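Local coordinates for protein putative nitroreductase (Thermotoga maritima, PDB 1VKW) that is a putative nitroreductase, probably an oxidoreductase related to the flavin-dependent nitroreductases, though its substrate and reaction remain unestablished, at residues A190-V203 with G208-P218. Numbering follows the deposited sequence.
Sequences AYLTAREIFKREPV and GEDTYCLILNP
A190 and L214 meet where the last turns of helix 180-198 lie against strand 211-215: L214 CD2 sits 3.5 Å from A190 O and 4.0 Å from A190 CB. L214 CD1 goes to the CB of Y191, whose ring, turned with CG anti to the backbone N (chi1 168°), reaches along the same segment to E201. One turn on, the small A194 CB lets the tips of two leucines in, L214 CD2 and L216 CD2, the latter at 3.8 Å. F198, near the end of the helix, brings CE2 to 4.0 Å from L216 CB and has N217 CB over one face of its ring, the amide plane tilted 27° from the ring. A water bridges F198 O and N217 OD1. K199 has positive phi, and beyond it the chain turns back to the four-stranded antiparallel sheet on which the helix packs, to join it as edge strand 203-207. R200, its chain bent at chi2 and chi3, brings the guanidinium edge-on to the C-terminus, where NH2 donates to a lone pair of P218 O at 3.1 Å, NE adding a weak bond; NH2 also makes a long salt bridge to P218 OXT, and this charged partner would probably stabilise the terminal carboxylate. P202 lays CB on L214 CG (3.8 Å), so that leucine is wedged between helix and returning chain. V203 then forms a hydrogen-bonded pair with I215: V203 N donates to I215 O, and I215 N to V203 O at 2.7 Å. Their side chains share one face, CB to CB, while V203 CG2, anti to its carbonyl carbon, leans on P218 CB at 3.9 Å.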
ATOM      1  N   ALA A 190      -0.296   4.103  -6.970  1.00 26.55           N
ATOM      2  CA  ALA A 190      -0.606   4.849  -8.181  1.00 27.09           C
ATOM      3  C   ALA A 190      -2.074   5.277  -8.171  1.00 27.81           C
ATOM      4  O   ALA A 190      -2.406   6.412  -8.481  1.00 28.09           O
ATOM      5  CB  ALA A 190      -0.301   4.028  -9.394  1.00 26.06           C
ATOM      6  N   TYR A 191      -2.946   4.353  -7.798  1.00 29.51           N
ATOM      7  CA  TYR A 191      -4.369   4.637  -7.695  1.00 29.03           C
ATOM      8  C   TYR A 191      -4.678   5.767  -6.702  1.00 28.13           C
ATOM      9  O   TYR A 191      -5.361   6.728  -7.031  1.00 27.63           O
ATOM     10  CB  TYR A 191      -5.130   3.366  -7.314  1.00 29.65           C
ATOM     11  CG  TYR A 191      -6.547   3.660  -6.922  1.00 31.21           C
ATOM     12  CD1 TYR A 191      -7.553   3.755  -7.883  1.00 33.55           C
ATOM     13  CD2 TYR A 191      -6.882   3.872  -5.589  1.00 37.17           C
ATOM     14  CE1 TYR A 191      -8.869   4.043  -7.516  1.00 38.47           C
ATOM     15  CE2 TYR A 191      -8.188   4.173  -5.209  1.00 41.41           C
ATOM     16  CZ  TYR A 191      -9.175   4.255  -6.175  1.00 39.52           C
ATOM     17  OH  TYR A 191     -10.460   4.541  -5.779  1.00 42.32           O
ATOM     18  N   LEU A 192      -4.157   5.648  -5.488  1.00 28.27           N
ATOM     19  CA  LEU A 192      -4.421   6.634  -4.439  1.00 28.66           C
ATOM     20  C   LEU A 192      -3.840   8.025  -4.742  1.00 27.22           C
ATOM     21  O   LEU A 192      -4.467   9.036  -4.441  1.00 25.49           O
ATOM     22  CB  LEU A 192      -3.931   6.107  -3.079  1.00 29.31           C
ATOM     23  CG  LEU A 192      -4.698   4.905  -2.500  1.00 26.70           C
ATOM     24  CD1 LEU A 192      -3.976   4.328  -1.291  1.00 31.32           C
ATOM     25  CD2 LEU A 192      -6.134   5.256  -2.139  1.00 29.95           C
ATOM     26  N   THR A 193      -2.654   8.094  -5.338  1.00 26.98           N
ATOM     27  CA  THR A 193      -2.067   9.399  -5.669  1.00 27.31           C
ATOM     28  C   THR A 193      -2.761  10.033  -6.869  1.00 27.03           C
ATOM     29  O   THR A 193      -3.026  11.245  -6.878  1.00 25.95           O
ATOM     30  CB  THR A 193      -0.558   9.297  -5.907  1.00 29.19           C
ATOM     31  OG1 THR A 193      -0.291   8.316  -6.908  1.00 35.30           O
ATOM     32  CG2 THR A 193       0.161   8.786  -4.659  1.00 27.92           C
ATOM     33  N   ALA A 194      -3.107   9.215  -7.864  1.00 28.09           N
ATOM     34  CA  ALA A 194      -3.854   9.711  -9.024  1.00 28.17           C
ATOM     35  C   ALA A 194      -5.238  10.246  -8.628  1.00 29.67           C
ATOM     36  O   ALA A 194      -5.707  11.251  -9.168  1.00 29.88           O
ATOM     37  CB  ALA A 194      -3.983   8.612 -10.080  1.00 28.04           C
ATOM     38  N   ARG A 195      -5.874   9.572  -7.674  1.00 30.03           N
ATOM     39  CA  ARG A 195      -7.173   9.973  -7.157  1.00 32.79           C
ATOM     40  C   ARG A 195      -7.086  11.357  -6.514  1.00 32.98           C
ATOM     41  O   ARG A 195      -7.935  12.219  -6.759  1.00 30.49           O
ATOM     42  CB  ARG A 195      -7.674   8.943  -6.136  1.00 32.08           C
ATOM     43  CG  ARG A 195      -9.093   9.164  -5.652  1.00 39.35           C
ATOM     44  CD  ARG A 195      -9.591   8.062  -4.717  1.00 39.00           C
ATOM     45  NE  ARG A 195      -8.997   8.175  -3.389  1.00 46.70           N
ATOM     46  CZ  ARG A 195      -9.197   7.319  -2.392  1.00 48.95           C
ATOM     47  NH1 ARG A 195      -9.983   6.257  -2.553  1.00 48.76           N
ATOM     48  NH2 ARG A 195      -8.604   7.527  -1.221  1.00 47.65           N
ATOM     49  N   GLU A 196      -6.048  11.549  -5.703  1.00 33.57           N
ATOM     50  CA  GLU A 196      -5.749  12.842  -5.085  1.00 33.50           C
ATOM     51  C   GLU A 196      -5.424  13.931  -6.115  1.00 32.60           C
ATOM     52  O   GLU A 196      -5.961  15.041  -6.034  1.00 34.33           O
ATOM     53  CB  GLU A 196      -4.582  12.692  -4.098  1.00 33.50           C
ATOM     54  CG  GLU A 196      -4.130  13.981  -3.430  1.00 35.66           C
ATOM     55  CD  GLU A 196      -5.206  14.619  -2.570  1.00 43.95           C
ATOM     56  OE1 GLU A 196      -6.037  13.880  -2.001  1.00 45.70           O
ATOM     57  OE2 GLU A 196      -5.216  15.866  -2.457  1.00 48.69           O
ATOM     58  N   ILE A 197      -4.545  13.625  -7.065  1.00 31.79           N
ATOM     59  CA  ILE A 197      -4.093  14.608  -8.043  1.00 32.90           C
ATOM     60  C   ILE A 197      -5.221  15.079  -8.953  1.00 34.37           C
ATOM     61  O   ILE A 197      -5.417  16.277  -9.122  1.00 31.85           O
ATOM     62  CB  ILE A 197      -2.912  14.063  -8.874  1.00 33.95           C
ATOM     63  CG1 ILE A 197      -1.661  14.028  -7.996  1.00 34.81           C
ATOM     64  CG2 ILE A 197      -2.643  14.950 -10.109  1.00 36.05           C
ATOM     65  CD1 ILE A 197      -0.501  13.293  -8.592  1.00 32.32           C
ATOM     66  N   PHE A 198      -5.962  14.135  -9.524  1.00 34.76           N
ATOM     67  CA  PHE A 198      -6.948  14.459 -10.553  1.00 35.56           C
ATOM     68  C   PHE A 198      -8.306  14.734  -9.965  1.00 36.87           C
ATOM     69  O   PHE A 198      -9.184  15.250 -10.658  1.00 38.99           O
ATOM     70  CB  PHE A 198      -6.999  13.353 -11.622  1.00 35.22           C
ATOM     71  CG  PHE A 198      -5.760  13.298 -12.467  1.00 37.74           C
ATOM     72  CD1 PHE A 198      -5.527  14.274 -13.433  1.00 37.06           C
ATOM     73  CD2 PHE A 198      -4.797  12.314 -12.269  1.00 30.76           C
ATOM     74  CE1 PHE A 198      -4.379  14.253 -14.193  1.00 38.33           C
ATOM     75  CE2 PHE A 198      -3.659  12.288 -13.032  1.00 33.90           C
ATOM     76  CZ  PHE A 198      -3.442  13.262 -13.998  1.00 35.90           C
ATOM     77  N   LYS A 199      -8.462  14.427  -8.674  1.00 38.04           N
ATOM     78  CA  LYS A 199      -9.718  14.594  -7.954  1.00 38.88           C
ATOM     79  C   LYS A 199     -10.857  13.840  -8.645  1.00 37.82           C
ATOM     80  O   LYS A 199     -12.010  14.264  -8.602  1.00 37.07           O
ATOM     81  CB  LYS A 199     -10.061  16.090  -7.766  1.00 40.31           C
ATOM     82  CG  LYS A 199      -9.041  16.871  -6.916  1.00 42.88           C
ATOM     83  CD  LYS A 199      -9.141  16.497  -5.437  1.00 44.50           C
ATOM     84  CE  LYS A 199      -8.253  17.362  -4.558  1.00 46.78           C
ATOM     85  NZ  LYS A 199      -6.930  16.750  -4.292  1.00 46.48           N
ATOM     86  N   ARG A 200     -10.515  12.727  -9.285  1.00 37.36           N
ATOM     87  CA  ARG A 200     -11.488  11.830  -9.901  1.00 38.10           C
ATOM     88  C   ARG A 200     -11.108  10.413  -9.497  1.00 37.29           C
ATOM     89  O   ARG A 200      -9.975  10.151  -9.107  1.00 38.03           O
ATOM     90  CB  ARG A 200     -11.447  11.928 -11.433  1.00 38.71           C
ATOM     91  CG  ARG A 200     -11.522  13.330 -12.023  1.00 42.59           C
ATOM     92  CD  ARG A 200     -12.915  13.844 -12.240  1.00 45.29           C
ATOM     93  NE  ARG A 200     -13.605  13.091 -13.283  1.00 47.87           N
ATOM     94  CZ  ARG A 200     -14.902  13.193 -13.552  1.00 44.43           C
ATOM     95  NH1 ARG A 200     -15.676  14.016 -12.855  1.00 46.01           N
ATOM     96  NH2 ARG A 200     -15.429  12.463 -14.523  1.00 46.25           N
ATOM     97  N   GLU A 201     -12.048   9.496  -9.648  1.00 37.05           N
ATOM     98  CA  GLU A 201     -11.820   8.083  -9.405  1.00 36.21           C
ATOM     99  C   GLU A 201     -11.122   7.407 -10.602  1.00 35.59           C
ATOM    100  O   GLU A 201     -11.766   7.212 -11.630  1.00 35.48           O
ATOM    101  CB  GLU A 201     -13.194   7.436  -9.171  1.00 37.34           C
ATOM    102  CG  GLU A 201     -13.158   5.990  -8.728  1.00 39.54           C
ATOM    103  CD  GLU A 201     -12.658   5.829  -7.305  1.00 47.57           C
ATOM    104  OE1 GLU A 201     -12.347   6.849  -6.641  1.00 46.26           O
ATOM    105  OE2 GLU A 201     -12.575   4.672  -6.851  1.00 50.43           O
ATOM    106  N   PRO A 202      -9.842   7.024 -10.498  1.00 34.25           N
ATOM    107  CA  PRO A 202      -9.186   6.300 -11.603  1.00 33.69           C
ATOM    108  C   PRO A 202      -9.856   4.952 -11.844  1.00 31.90           C
ATOM    109  O   PRO A 202     -10.429   4.378 -10.911  1.00 30.56           O
ATOM    110  CB  PRO A 202      -7.744   6.103 -11.101  1.00 34.14           C
ATOM    111  CG  PRO A 202      -7.586   7.090  -9.997  1.00 34.13           C
ATOM    112  CD  PRO A 202      -8.923   7.209  -9.365  1.00 35.12           C
ATOM    113  N   VAL A 203      -9.811   4.468 -13.082  1.00 29.19           N
ATOM    114  CA  VAL A 203     -10.352   3.157 -13.413  1.00 30.63           C
ATOM    115  C   VAL A 203      -9.189   2.195 -13.591  1.00 30.32           C
ATOM    116  O   VAL A 203      -8.238   2.504 -14.301  1.00 30.51           O
ATOM    117  CB  VAL A 203     -11.195   3.185 -14.711  1.00 30.16           C
ATOM    118  CG1 VAL A 203     -11.680   1.780 -15.091  1.00 34.18           C
ATOM    119  CG2 VAL A 203     -12.366   4.132 -14.547  1.00 34.82           C
ATOM    120  N   GLY A 208      -3.784  -8.059 -20.474  1.00 38.03           N
ATOM    121  CA  GLY A 208      -2.964  -9.244 -20.731  1.00 38.64           C
ATOM    122  C   GLY A 208      -2.720 -10.057 -19.473  1.00 38.10           C
ATOM    123  O   GLY A 208      -3.595 -10.154 -18.617  1.00 37.32           O
ATOM    124  N   GLU A 209      -1.518 -10.621 -19.356  1.00 38.44           N
ATOM    125  CA  GLU A 209      -1.221 -11.634 -18.335  1.00 39.06           C
ATOM    126  C   GLU A 209      -0.725 -11.048 -17.021  1.00 37.04           C
ATOM    127  O   GLU A 209      -0.997 -11.607 -15.962  1.00 36.34           O
ATOM    128  CB  GLU A 209      -0.164 -12.629 -18.853  1.00 39.87           C
ATOM    129  CG  GLU A 209      -0.562 -13.372 -20.126  1.00 41.35           C
ATOM    130  CD  GLU A 209       0.548 -14.267 -20.667  1.00 44.79           C
ATOM    131  OE1 GLU A 209       1.467 -14.639 -19.895  1.00 54.17           O
ATOM    132  OE2 GLU A 209       0.494 -14.608 -21.874  1.00 55.21           O
ATOM    133  N   ASP A 210       0.015  -9.943 -17.079  1.00 34.22           N
ATOM    134  CA  ASP A 210       0.711  -9.448 -15.881  1.00 34.34           C
ATOM    135  C   ASP A 210       0.801  -7.929 -15.781  1.00 32.25           C
ATOM    136  O   ASP A 210       1.731  -7.401 -15.182  1.00 30.37           O
ATOM    137  CB  ASP A 210       2.111 -10.060 -15.829  1.00 35.99           C
ATOM    138  CG  ASP A 210       3.001  -9.606 -16.980  1.00 42.87           C
ATOM    139  OD1 ASP A 210       2.560  -8.834 -17.857  1.00 42.79           O
ATOM    140  OD2 ASP A 210       4.182  -9.978 -17.078  1.00 57.38           O
ATOM    141  N   THR A 211      -0.185  -7.239 -16.351  1.00 30.97           N
ATOM    142  CA  THR A 211      -0.212  -5.787 -16.368  1.00 30.79           C
ATOM    143  C   THR A 211      -1.563  -5.304 -15.898  1.00 30.79           C
ATOM    144  O   THR A 211      -2.590  -5.883 -16.247  1.00 30.45           O
ATOM    145  CB  THR A 211       0.053  -5.260 -17.788  1.00 30.34           C
ATOM    146  OG1 THR A 211       1.334  -5.705 -18.223  1.00 32.17           O
ATOM    147  CG2 THR A 211       0.170  -3.707 -17.821  1.00 32.96           C
ATOM    148  N   TYR A 212      -1.547  -4.236 -15.112  1.00 29.97           N
ATOM    149  CA  TYR A 212      -2.760  -3.519 -14.744  1.00 30.20           C
ATOM    150  C   TYR A 212      -2.533  -2.072 -15.120  1.00 31.95           C
ATOM    151  O   TYR A 212      -1.478  -1.517 -14.821  1.00 30.26           O
ATOM    152  CB  TYR A 212      -3.049  -3.658 -13.254  1.00 32.13           C
ATOM    153  CG  TYR A 212      -3.793  -4.924 -12.913  1.00 28.59           C
ATOM    154  CD1 TYR A 212      -3.128  -6.140 -12.822  1.00 33.85           C
ATOM    155  CD2 TYR A 212      -5.166  -4.912 -12.703  1.00 33.11           C
ATOM    156  CE1 TYR A 212      -3.806  -7.312 -12.523  1.00 34.10           C
ATOM    157  CE2 TYR A 212      -5.854  -6.077 -12.393  1.00 36.22           C
ATOM    158  CZ  TYR A 212      -5.170  -7.273 -12.299  1.00 35.99           C
ATOM    159  OH  TYR A 212      -5.850  -8.442 -12.006  1.00 37.43           O
ATOM    160  N   CYS A 213      -3.507  -1.490 -15.814  1.00 32.47           N
ATOM    161  CA  CYS A 213      -3.436  -0.103 -16.229  1.00 34.44           C
ATOM    162  C   CYS A 213      -4.448   0.714 -15.467  1.00 33.01           C
ATOM    163  O   CYS A 213      -5.553   0.254 -15.159  1.00 33.19           O
ATOM    164  CB  CYS A 213      -3.680   0.049 -17.734  1.00 34.65           C
ATOM    165  SG  CYS A 213      -2.357  -0.642 -18.764  1.00 43.65           S
ATOM    166  N   LEU A 214      -4.041   1.936 -15.168  1.00 32.73           N
ATOM    167  CA  LEU A 214      -4.867   2.897 -14.495  1.00 35.47           C
ATOM    168  C   LEU A 214      -5.273   3.945 -15.512  1.00 32.13           C
ATOM    169  O   LEU A 214      -4.414   4.619 -16.077  1.00 29.69           O
ATOM    170  CB  LEU A 214      -4.047   3.555 -13.391  1.00 36.50           C
ATOM    171  CG  LEU A 214      -4.769   4.081 -12.170  1.00 43.37           C
ATOM    172  CD1 LEU A 214      -5.417   2.928 -11.420  1.00 46.56           C
ATOM    173  CD2 LEU A 214      -3.752   4.814 -11.288  1.00 42.48           C
ATOM    174  N   ILE A 215      -6.570   4.071 -15.769  1.00 30.17           N
ATOM    175  CA  ILE A 215      -7.051   5.201 -16.549  1.00 31.52           C
ATOM    176  C   ILE A 215      -7.114   6.381 -15.565  1.00 31.16           C
ATOM    177  O   ILE A 215      -7.943   6.407 -14.661  1.00 30.78           O
ATOM    178  CB  ILE A 215      -8.406   4.916 -17.215  1.00 29.89           C
ATOM    179  CG1 ILE A 215      -8.302   3.683 -18.125  1.00 34.45           C
ATOM    180  CG2 ILE A 215      -8.835   6.097 -18.058  1.00 30.64           C
ATOM    181  CD1 ILE A 215      -9.644   3.162 -18.600  1.00 33.41           C
ATOM    182  N   LEU A 216      -6.223   7.343 -15.763  1.00 31.64           N
ATOM    183  CA  LEU A 216      -5.899   8.341 -14.746  1.00 33.11           C
ATOM    184  C   LEU A 216      -6.969   9.385 -14.512  1.00 33.79           C
ATOM    185  O   LEU A 216      -7.284   9.697 -13.369  1.00 35.72           O
ATOM    186  CB  LEU A 216      -4.591   9.048 -15.118  1.00 33.63           C
ATOM    187  CG  LEU A 216      -3.377   8.114 -15.064  1.00 35.43           C
ATOM    188  CD1 LEU A 216      -2.208   8.716 -15.826  1.00 43.58           C
ATOM    189  CD2 LEU A 216      -3.001   7.805 -13.637  1.00 45.20           C
ATOM    190  N   ASN A 217      -7.504   9.949 -15.589  1.00 33.38           N
ATOM    191  CA  ASN A 217      -8.450  11.072 -15.463  1.00 35.83           C
ATOM    192  C   ASN A 217      -9.728  10.721 -16.205  1.00 36.96           C
ATOM    193  O   ASN A 217     -10.028  11.307 -17.243  1.00 35.98           O
ATOM    194  CB  ASN A 217      -7.805  12.341 -16.023  1.00 34.64           C
ATOM    195  CG  ASN A 217      -8.526  13.608 -15.615  1.00 36.76           C
ATOM    196  OD1 ASN A 217      -9.231  13.657 -14.607  1.00 32.36           O
ATOM    197  ND2 ASN A 217      -8.322  14.667 -16.398  1.00 37.15           N
ATOM    198  N   PRO A 218     -10.460   9.725 -15.702  1.00 39.81           N
ATOM    199  CA  PRO A 218     -11.618   9.208 -16.417  1.00 42.75           C
ATOM    200  C   PRO A 218     -12.827  10.118 -16.268  1.00 46.09           C
ATOM    201  O   PRO A 218     -13.354  10.261 -15.163  1.00 49.73           O
ATOM    202  CB  PRO A 218     -11.863   7.854 -15.755  1.00 43.18           C
ATOM    203  CG  PRO A 218     -11.367   8.018 -14.380  1.00 43.75           C
ATOM    204  CD  PRO A 218     -10.267   9.036 -14.414  1.00 39.10           C
ATOM    205  OXT PRO A 218     -13.293  10.733 -17.233  1.00 46.55           O
TER
HETATM  206  O   HOH W   1      -9.390  15.923 -13.286  1.00 39.92           O